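Local coordinates for protein alginate lyase AlgAT5 (Defluviitalea, PDB 5ZQI) that probably cleaves alginate by beta-elimination, as a beta-sandwich lyase of polysaccharide lyase family 7, at residues A[64-72]-A[120-130]; A[151-159]-A[249-257]. All blocks are in the same frame, centred on the assembly; numbering follows the deposited sequence.

Contact 1 (A[64-72]-A[120-130]); sequences LTNWKLTLP and RCELREMTNDG
Trp67 packs across Leu123 on the face of the antiparallel strand pair turned toward strand 256-269, where Leu264 touches both side chains. Leu123 CD1 stands over one face of the indole, displaced toward its rim, while Trp67 CE3 closes to 3.5 Å on Leu123 CB and sets the edge of the ring against the carbonyl carbon of Arg124. Leu69 follows on the same face. Its CG lies opposite the backbone N (chi1 177°), which swings CD1 back to 3.9 Å from Leu123 CD2 and into contact with the sulfur of Cys121. Glu125 instead runs outstretched away from Trp67, and its buried carboxylate is taken up by His268, Trp136 and the amide of Phe237.

On the other face, Lys68 and Arg124 lie side by side and point the same way, with Lys68 CE 3.9 Å from Arg124 CD. Met126 bends at chi2 (-66°), which brings SD to 3.8 Å from Lys68 CG. Each charge has its own partner: Lys68 NZ bridges to Glu78, and Arg124 NH2 donates to the carbonyls of Glu125 and Ala134. Farther along, Arg120 NH1 meets Glu122 OE1 at 2.9 Å in the guanidinium plane, on the syn side of a carboxylate that Lys238 and Gln165 also hold.

The backbone bond from Thr70 N to Glu122 O is nearly straight (178°). At the far end Asn66 OD1 accepts Gly130 N at 3.0 Å, in the carbonyl plane, closing the turn after strand 120-127. The face bearing Arg120, Glu122 and Arg124, of the R-x-E-L-R motif of family 7 lyases, in relatives lines the substrate groove of the beta-sandwich.

Contact 2 (A[151-159]-A[249-257]); sequences ITHLPEVKD and KGDSEDAYG. With SO4 (sulfate ion), chain B.
Asp251 OD2 is gripped by two donors, the backbone N of Lys158 at 3.0 Å and the hydroxyl of Ser245, while Asp251 OD1 accepts Val157 N at 2.8 Å. One carboxylate thus clasps two successive amides, both on its syn sides and a little out of its plane, and ties together two loops at one end of the beta-sandwich. The loops flank neighbouring antiparallel strands, 142-153 and 256-269, whose regular register is interrupted by a classic beta bulge, with Thr152 and His153 both facing Glu258.

From the bulge, His153 stacks on Tyr256, offset, their centroids 3.8 Å apart and their planes only 6° from parallel. Tyr256 CZ sits over the centre of the imidazole. The CB of Tyr256 points away from the 151-159 segment, but CG takes the position between backbone N and carbonyl carbon (chi1 62°), and the ring folds back over His153. The imidazole edge carries CD2 to 3.0 Å from Tyr256 O, and water 7 joins Leu154 O to Tyr256 N with a weak bond from His153 NE2. Since Tyr256 also makes a cation-pi contact with Lys105, an alanine here would probably leave His153 without its flat partner, freer to turn, and Lys105 without its aromatic mate.

Lys158 and Lys249 meet through their aliphatic parts, CD of Lys158 lying 3.8 Å from CG of Lys249. The Lys158 chain stays extended until it bends at chi4, and its ammonium binds Gln244 O, His160 ND1 and the sulfate, where NZ reaches O4 at 2.8 Å.

How the contacts relate
The two contacts belong to different sheets of the sandwich. Contact 1 is a strand pair within one sheet, whereas contact 2 joins the ends of two strands of the other. Their centres are 24 Å apart and their nearest atoms about 7 Å, without touching. Strand 256-269 connects them: it starts in contact 2, and its Leu264 and Val266 pack on Trp67 from the other sheet. Strand 241-243, paired with strand 120-127, leads on to Gln244, a partner of Lys158. The Arg120, Glu122 and Arg124 face of contact 1 probably lines the alginate groove, as in relatives. In contact 2 the sulfate, probably from the crystallisation liquor, marks an anion site at Lys158, completed by Tyr118 and Arg177.

Contact 1 (A[64-72]-A[120-130])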
loop_
_atom_site.group_PDB
_atom_site.type_symbol
_atom_site.label_atom_id
_atom_site.label_comp_id
_atom_site.label_asym_id
_atom_site.label_seq_id
_atom_site.Cartn_x
_atom_site.Cartn_y
_atom_site.Cartn_z
ATOM N N LEU A 64 12.004 -6.704 4.050
ATOM C CA LEU A 64 10.731 -7.411 4.033
ATOM C C LEU A 64 10.512 -8.294 5.250
ATOM O O LEU A 64 9.516 -9.033 5.309
ATOM C CB LEU A 64 10.591 -8.216 2.748
ATOM C CG LEU A 64 10.556 -7.404 1.454
ATOM C CD1 LEU A 64 10.493 -8.404 0.245
ATOM C CD2 LEU A 64 9.419 -6.417 1.408
ATOM N N THR A 65 11.397 -8.209 6.240
ATOM C CA THR A 65 11.351 -9.068 7.411
ATOM C C THR A 65 9.963 -9.141 8.032
ATOM O O THR A 65 9.473 -10.231 8.345
ATOM C CB THR A 65 12.360 -8.563 8.435
ATOM O OG1 THR A 65 13.672 -8.512 7.850
ATOM C CG2 THR A 65 12.384 -9.454 9.685
ATOM N N ASN A 66 9.347 -7.996 8.291
ATOM C CA ASN A 66 8.093 -7.920 9.030
ATOM C C ASN A 66 6.956 -7.535 8.095
ATOM O O ASN A 66 6.134 -6.669 8.404
ATOM C CB ASN A 66 8.216 -6.940 10.194
ATOM C CG ASN A 66 8.811 -7.576 11.410
ATOM O OD1 ASN A 66 8.718 -8.795 11.600
ATOM N ND2 ASN A 66 9.451 -6.765 12.238
ATOM N N TRP A 67 6.880 -8.237 6.968
ATOM C CA TRP A 67 5.770 -8.096 6.052
ATOM C C TRP A 67 5.379 -9.474 5.535
ATOM O O TRP A 67 6.173 -10.403 5.540
ATOM C CB TRP A 67 6.135 -7.216 4.863
ATOM C CG TRP A 67 6.476 -5.754 5.114
ATOM C CD1 TRP A 67 7.715 -5.203 5.205
ATOM C CD2 TRP A 67 5.545 -4.682 5.282
ATOM N NE1 TRP A 67 7.611 -3.847 5.401
ATOM C CE2 TRP A 67 6.287 -3.499 5.442
ATOM C CE3 TRP A 67 4.151 -4.607 5.279
ATOM C CZ2 TRP A 67 5.689 -2.279 5.642
ATOM C CZ3 TRP A 67 3.548 -3.385 5.477
ATOM C CH2 TRP A 67 4.314 -2.228 5.630
ATOM N N LYS A 68 4.145 -9.586 5.047
ATOM C CA LYS A 68 3.719 -10.688 4.189
ATOM C C LYS A 68 3.075 -10.087 2.950
ATOM O O LYS A 68 2.581 -8.951 2.994
ATOM C CB LYS A 68 2.780 -11.656 4.899
ATOM C CG LYS A 68 1.453 -11.156 5.305
ATOM C CD LYS A 68 0.574 -12.321 5.829
ATOM C CE LYS A 68 -0.718 -11.818 6.399
ATOM N NZ LYS A 68 -1.577 -12.958 6.824
ATOM N N LEU A 69 3.112 -10.827 1.844
ATOM C CA LEU A 69 2.646 -10.337 0.548
ATOM C C LEU A 69 1.372 -11.057 0.120
ATOM O O LEU A 69 1.325 -12.287 0.176
ATOM C CB LEU A 69 3.723 -10.545 -0.516
ATOM C CG LEU A 69 3.365 -10.151 -1.949
ATOM C CD1 LEU A 69 3.273 -8.665 -2.122
ATOM C CD2 LEU A 69 4.422 -10.740 -2.908
ATOM N N THR A 70 0.358 -10.294 -0.312
ATOM C CA THR A 70 -0.799 -10.850 -1.011
ATOM C C THR A 70 -0.673 -10.577 -2.508
ATOM O O THR A 70 -0.365 -9.448 -2.912
ATOM C CB THR A 70 -2.106 -10.279 -0.490
ATOM O OG1 THR A 70 -2.185 -10.524 0.927
ATOM C CG2 THR A 70 -3.309 -10.916 -1.228
ATOM N N LEU A 71 -0.896 -11.618 -3.327
ATOM C CA LEU A 71 -0.779 -11.561 -4.774
ATOM C C LEU A 71 -2.113 -11.337 -5.463
ATOM O O LEU A 71 -3.187 -11.525 -4.883
ATOM C CB LEU A 71 -0.194 -12.877 -5.285
ATOM C CG LEU A 71 1.257 -13.191 -4.923
ATOM C CD1 LEU A 71 1.603 -14.646 -5.270
ATOM C CD2 LEU A 71 2.230 -12.253 -5.569
ATOM N N PRO A 72 -2.059 -10.906 -6.757
ATOM C CA PRO A 72 -3.300 -10.787 -7.540
ATOM C C PRO A 72 -3.665 -12.027 -8.355
ATOM O O PRO A 72 -4.515 -11.987 -9.259
ATOM C CB PRO A 72 -3.001 -9.609 -8.474
ATOM C CG PRO A 72 -1.501 -9.780 -8.726
ATOM C CD PRO A 72 -0.910 -10.221 -7.399
ATOM N N ARG A 120 -5.096 -6.969 -5.647
ATOM C CA ARG A 120 -3.958 -6.298 -5.050
ATOM C C ARG A 120 -2.683 -7.105 -5.227
ATOM O O ARG A 120 -2.700 -8.321 -5.368
ATOM C CB ARG A 120 -4.174 -6.037 -3.548
ATOM C CG ARG A 120 -4.020 -7.256 -2.684
ATOM C CD ARG A 120 -4.516 -7.005 -1.285
ATOM N NE ARG A 120 -5.964 -7.047 -1.182
ATOM C CZ ARG A 120 -6.726 -6.165 -0.532
ATOM N NH1 ARG A 120 -6.202 -5.097 0.043
ATOM N NH2 ARG A 120 -8.019 -6.389 -0.473
ATOM N N CYS A 121 -1.559 -6.376 -5.178
ATOM C CA CYS A 121 -0.230 -6.938 -4.922
ATOM C C CYS A 121 0.332 -6.071 -3.800
ATOM O O CYS A 121 0.789 -4.942 -4.052
ATOM C CB CYS A 121 0.642 -6.926 -6.147
ATOM S SG CYS A 121 2.142 -7.880 -5.813
ATOM N N GLU A 122 0.191 -6.551 -2.554
ATOM C CA GLU A 122 0.253 -5.652 -1.409
ATOM C C GLU A 122 0.848 -6.320 -0.189
ATOM O O GLU A 122 0.514 -7.471 0.126
ATOM C CB GLU A 122 -1.163 -5.147 -1.072
ATOM C CG GLU A 122 -1.188 -3.808 -0.297
ATOM C CD GLU A 122 -2.591 -3.365 0.110
ATOM O OE1 GLU A 122 -3.469 -4.228 0.342
ATOM O OE2 GLU A 122 -2.850 -2.136 0.200
ATOM N N LEU A 123 1.717 -5.568 0.494
ATOM C CA LEU A 123 2.320 -6.002 1.747
ATOM C C LEU A 123 1.426 -5.660 2.947
ATOM O O LEU A 123 0.836 -4.591 3.015
ATOM C CB LEU A 123 3.703 -5.349 1.931
ATOM C CG LEU A 123 4.750 -5.643 0.862
ATOM C CD1 LEU A 123 5.928 -4.669 1.012
ATOM C CD2 LEU A 123 5.217 -7.043 0.902
ATOM N N ARG A 124 1.363 -6.586 3.908
ATOM C CA ARG A 124 0.600 -6.479 5.148
ATOM C C ARG A 124 1.561 -6.599 6.322
ATOM O O ARG A 124 2.374 -7.523 6.371
ATOM C CB ARG A 124 -0.459 -7.570 5.181
ATOM C CG ARG A 124 -1.512 -7.531 6.297
ATOM C CD ARG A 124 -1.012 -8.125 7.611
ATOM N NE ARG A 124 -2.170 -8.450 8.456
ATOM C CZ ARG A 124 -2.325 -8.100 9.722
ATOM N NH1 ARG A 124 -3.441 -8.455 10.364
ATOM N NH2 ARG A 124 -1.366 -7.455 10.367
ATOM N N GLU A 125 1.480 -5.651 7.253
ATOM C CA GLU A 125 2.451 -5.559 8.331
ATOM C C GLU A 125 2.407 -6.761 9.260
ATOM O O GLU A 125 1.356 -7.111 9.781
ATOM C CB GLU A 125 2.160 -4.279 9.147
ATOM C CG GLU A 125 3.237 -3.980 10.179
ATOM C CD GLU A 125 2.866 -2.965 11.211
ATOM O OE1 GLU A 125 1.805 -2.328 11.092
ATOM O OE2 GLU A 125 3.682 -2.762 12.141
ATOM N N MET A 126 3.565 -7.309 9.545
ATOM C CA MET A 126 3.783 -8.383 10.497
ATOM C C MET A 126 4.757 -7.946 11.579
ATOM O O MET A 126 5.241 -6.810 11.577
ATOM C CB MET A 126 4.329 -9.601 9.743
ATOM C CG MET A 126 3.400 -10.050 8.579
ATOM S SD MET A 126 1.784 -10.700 9.076
ATOM C CE MET A 126 2.239 -12.314 9.671
ATOM N N THR A 127 5.034 -8.866 12.508
ATOM C CA THR A 127 5.978 -8.638 13.592
ATOM C C THR A 127 6.619 -9.969 13.931
ATOM O O THR A 127 6.178 -11.030 13.465
ATOM C CB THR A 127 5.275 -7.990 14.789
ATOM O OG1 THR A 127 6.257 -7.500 15.716
ATOM C CG2 THR A 127 4.346 -8.966 15.470
ATOM N N ASN A 128 7.693 -9.898 14.720
ATOM C CA ASN A 128 8.413 -11.075 15.205
ATOM C C ASN A 128 8.910 -11.941 14.044
ATOM O O ASN A 128 8.479 -13.081 13.839
ATOM C CB ASN A 128 7.525 -11.885 16.158
ATOM C CG ASN A 128 8.264 -12.968 16.885
ATOM O OD1 ASN A 128 9.478 -12.885 17.091
ATOM N ND2 ASN A 128 7.533 -13.992 17.288
ATOM N N ASP A 129 9.853 -11.381 13.291
ATOM C CA ASP A 129 10.469 -12.107 12.182
ATOM C C ASP A 129 9.443 -12.475 11.118
ATOM O O ASP A 129 9.598 -13.462 10.393
ATOM C CB ASP A 129 11.182 -13.362 12.695
ATOM C CG ASP A 129 12.170 -13.923 11.710
ATOM O OD1 ASP A 129 12.643 -13.155 10.845
ATOM O OD2 ASP A 129 12.479 -15.133 11.806
ATOM N N GLY A 130 8.395 -11.672 11.002
ATOM C CA GLY A 130 7.377 -11.899 10.010
ATOM C C GLY A 130 6.415 -13.014 10.303
ATOM O O GLY A 130 5.648 -13.383 9.414
HETATM O O HOH W 1 11.533 -12.399 8.478
HETATM O O HOH W 2 11.727 -8.951 13.568
HETATM O O HOH W 3 9.317 -7.805 15.334
HETATM O O HOH W 4 5.589 -12.866 6.698
HETATM O O HOH W 5 -1.676 -7.932 1.931
HETATM O O HOH W 6 -5.576 -9.811 -4.888
#

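Contact 2 (A[151-159]-A[249-257])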
loop_
_atom_site.group_PDB
_atom_site.type_symbol
_atom_site.label_atom_id
_atom_site.label_comp_id
_atom_site.label_asym_id
_atom_site.label_seq_id
_atom_site.Cartn_x
_atom_site.Cartn_y
_atom_site.Cartn_z
ATOM N N ILE A 151 3.872 6.277 -8.625
ATOM C CA ILE A 151 2.800 5.513 -9.261
ATOM C C ILE A 151 3.003 5.585 -10.769
ATOM O O ILE A 151 3.199 6.680 -11.316
ATOM C CB ILE A 151 1.418 6.039 -8.852
ATOM C CG1 ILE A 151 1.275 6.058 -7.325
ATOM C CG2 ILE A 151 0.322 5.201 -9.550
ATOM C CD1 ILE A 151 0.124 6.958 -6.830
ATOM N N THR A 152 3.008 4.427 -11.446
ATOM C CA THR A 152 3.417 4.389 -12.845
ATOM C C THR A 152 2.326 4.012 -13.840
ATOM O O THR A 152 2.510 4.252 -15.040
ATOM C CB THR A 152 4.599 3.431 -13.047
ATOM O OG1 THR A 152 4.272 2.131 -12.541
ATOM C CG2 THR A 152 5.838 3.927 -12.304
ATOM N N HIS A 153 1.198 3.465 -13.390
ATOM C CA HIS A 153 0.177 3.035 -14.336
ATOM C C HIS A 153 -1.151 2.945 -13.602
ATOM O O HIS A 153 -1.203 2.590 -12.421
ATOM C CB HIS A 153 0.540 1.682 -14.968
ATOM C CG HIS A 153 -0.151 1.401 -16.266
ATOM N ND1 HIS A 153 0.395 1.708 -17.497
ATOM C CD2 HIS A 153 -1.323 0.777 -16.522
ATOM C CE1 HIS A 153 -0.432 1.321 -18.451
ATOM N NE2 HIS A 153 -1.492 0.771 -17.885
ATOM N N LEU A 154 -2.226 3.272 -14.320
ATOM C CA LEU A 154 -3.592 3.292 -13.818
ATOM C C LEU A 154 -4.498 2.532 -14.760
ATOM O O LEU A 154 -4.259 2.493 -15.969
ATOM C CB LEU A 154 -4.137 4.728 -13.686
ATOM C CG LEU A 154 -3.417 5.643 -12.688
ATOM C CD1 LEU A 154 -3.999 7.046 -12.820
ATOM C CD2 LEU A 154 -3.528 5.120 -11.291
ATOM N N PRO A 155 -5.583 1.928 -14.265
ATOM C CA PRO A 155 -6.599 1.396 -15.183
ATOM C C PRO A 155 -7.146 2.506 -16.075
ATOM O O PRO A 155 -7.137 3.686 -15.709
ATOM C CB PRO A 155 -7.670 0.832 -14.243
ATOM C CG PRO A 155 -6.923 0.514 -12.958
ATOM C CD PRO A 155 -5.910 1.659 -12.852
ATOM N N GLU A 156 -7.607 2.119 -17.262
ATOM C CA GLU A 156 -8.080 3.116 -18.221
ATOM C C GLU A 156 -9.455 3.674 -17.856
ATOM O O GLU A 156 -9.704 4.872 -18.029
ATOM C CB GLU A 156 -8.099 2.544 -19.636
ATOM C CG GLU A 156 -8.548 1.107 -19.797
ATOM C CD GLU A 156 -8.002 0.538 -21.105
ATOM O OE1 GLU A 156 -7.440 -0.590 -21.100
ATOM O OE2 GLU A 156 -8.081 1.234 -22.149
ATOM N N VAL A 157 -10.363 2.846 -17.352
ATOM C CA VAL A 157 -11.739 3.308 -17.152
ATOM C C VAL A 157 -11.904 3.900 -15.756
ATOM O O VAL A 157 -12.213 5.094 -15.617
ATOM C CB VAL A 157 -12.751 2.175 -17.415
ATOM C CG1 VAL A 157 -14.190 2.673 -17.240
ATOM C CG2 VAL A 157 -12.551 1.627 -18.808
ATOM N N LYS A 158 -11.722 3.086 -14.716
ATOM C CA LYS A 158 -11.754 3.557 -13.322
ATOM C C LYS A 158 -10.293 3.699 -12.897
ATOM O O LYS A 158 -9.662 2.757 -12.389
ATOM C CB LYS A 158 -12.545 2.595 -12.451
ATOM C CG LYS A 158 -12.870 3.125 -11.062
ATOM C CD LYS A 158 -13.884 2.213 -10.385
ATOM C CE LYS A 158 -14.255 2.669 -8.986
ATOM N NZ LYS A 158 -13.102 2.760 -8.065
ATOM N N ASP A 159 -9.746 4.894 -13.114
ATOM C CA ASP A 159 -8.306 5.130 -12.997
ATOM C C ASP A 159 -7.909 5.437 -11.555
ATOM O O ASP A 159 -7.389 6.518 -11.218
ATOM C CB ASP A 159 -7.889 6.239 -13.960
ATOM C CG ASP A 159 -8.638 7.544 -13.755
ATOM O OD1 ASP A 159 -9.762 7.561 -13.241
ATOM O OD2 ASP A 159 -8.078 8.577 -14.169
ATOM N N LYS A 249 -16.452 -2.740 -13.697
ATOM C CA LYS A 249 -16.348 -1.312 -13.929
ATOM C C LYS A 249 -16.117 -0.954 -15.386
ATOM O O LYS A 249 -16.101 0.230 -15.719
ATOM C CB LYS A 249 -15.201 -0.728 -13.081
ATOM C CG LYS A 249 -15.300 -1.129 -11.618
ATOM C CD LYS A 249 -16.570 -0.569 -11.002
ATOM C CE LYS A 249 -16.562 -0.685 -9.484
ATOM N NZ LYS A 249 -17.876 -0.215 -8.945
ATOM N N GLY A 250 -15.919 -1.939 -16.255
ATOM C CA GLY A 250 -15.664 -1.695 -17.652
ATOM C C GLY A 250 -14.199 -1.777 -18.042
ATOM O O GLY A 250 -13.888 -1.672 -19.220
ATOM N N ASP A 251 -13.303 -1.983 -17.087
ATOM C CA ASP A 251 -11.911 -2.183 -17.437
ATOM C C ASP A 251 -11.700 -3.583 -17.993
ATOM O O ASP A 251 -12.428 -4.521 -17.660
ATOM C CB ASP A 251 -11.017 -1.931 -16.219
ATOM C CG ASP A 251 -10.627 -0.453 -16.085
ATOM O OD1 ASP A 251 -9.982 0.048 -17.037
ATOM O OD2 ASP A 251 -10.986 0.208 -15.088
ATOM N N SER A 252 -10.701 -3.709 -18.870
ATOM C CA SER A 252 -10.311 -5.009 -19.394
ATOM C C SER A 252 -9.537 -5.805 -18.339
ATOM O O SER A 252 -9.012 -5.266 -17.366
ATOM C CB SER A 252 -9.466 -4.842 -20.652
ATOM O OG SER A 252 -8.195 -4.340 -20.342
ATOM N N GLU A 253 -9.472 -7.121 -18.550
ATOM C CA GLU A 253 -8.759 -7.968 -17.599
ATOM C C GLU A 253 -7.296 -7.568 -17.463
ATOM O O GLU A 253 -6.715 -7.706 -16.375
ATOM C CB GLU A 253 -8.868 -9.438 -18.007
ATOM C CG GLU A 253 -10.276 -10.027 -17.849
ATOM C CD GLU A 253 -10.421 -11.391 -18.474
ATOM O OE1 GLU A 253 -9.404 -11.952 -18.930
ATOM O OE2 GLU A 253 -11.555 -11.908 -18.513
ATOM N N ASP A 254 -6.689 -7.057 -18.534
ATOM C CA ASP A 254 -5.267 -6.734 -18.530
ATOM C C ASP A 254 -4.976 -5.263 -18.223
ATOM O O ASP A 254 -3.803 -4.874 -18.171
ATOM C CB ASP A 254 -4.619 -7.132 -19.868
ATOM C CG ASP A 254 -5.298 -6.528 -21.066
ATOM O OD1 ASP A 254 -6.125 -5.609 -20.904
ATOM O OD2 ASP A 254 -5.003 -6.996 -22.188
ATOM N N ALA A 255 -5.996 -4.443 -17.998
ATOM C CA ALA A 255 -5.765 -3.121 -17.432
ATOM C C ALA A 255 -5.180 -3.288 -16.039
ATOM O O ALA A 255 -5.420 -4.298 -15.370
ATOM C CB ALA A 255 -7.058 -2.318 -17.365
ATOM N N TYR A 256 -4.385 -2.320 -15.599
ATOM C CA TYR A 256 -3.740 -2.524 -14.309
ATOM C C TYR A 256 -3.309 -1.230 -13.637
ATOM O O TYR A 256 -3.125 -0.183 -14.272
ATOM C CB TYR A 256 -2.513 -3.440 -14.456
ATOM C CG TYR A 256 -1.398 -2.898 -15.344
ATOM C CD1 TYR A 256 -1.443 -3.025 -16.729
ATOM C CD2 TYR A 256 -0.277 -2.316 -14.768
ATOM C CE1 TYR A 256 -0.383 -2.582 -17.516
ATOM C CE2 TYR A 256 0.774 -1.853 -15.548
ATOM C CZ TYR A 256 0.715 -1.993 -16.916
ATOM O OH TYR A 256 1.792 -1.529 -17.664
ATOM N N GLY A 257 -3.125 -1.354 -12.324
ATOM C CA GLY A 257 -2.389 -0.383 -11.535
ATOM C C GLY A 257 -0.981 -0.893 -11.251
ATOM O O GLY A 257 -0.763 -2.089 -11.078
HETATM S S SO4 B . -15.005 2.596 -4.772
HETATM O O1 SO4 B . -15.923 3.430 -5.548
HETATM O O2 SO4 B . -14.955 3.058 -3.385
HETATM O O3 SO4 B . -15.445 1.204 -4.819
HETATM O O4 SO4 B . -13.653 2.694 -5.319
HETATM O O HOH W 7 -4.476 -0.052 -17.349
#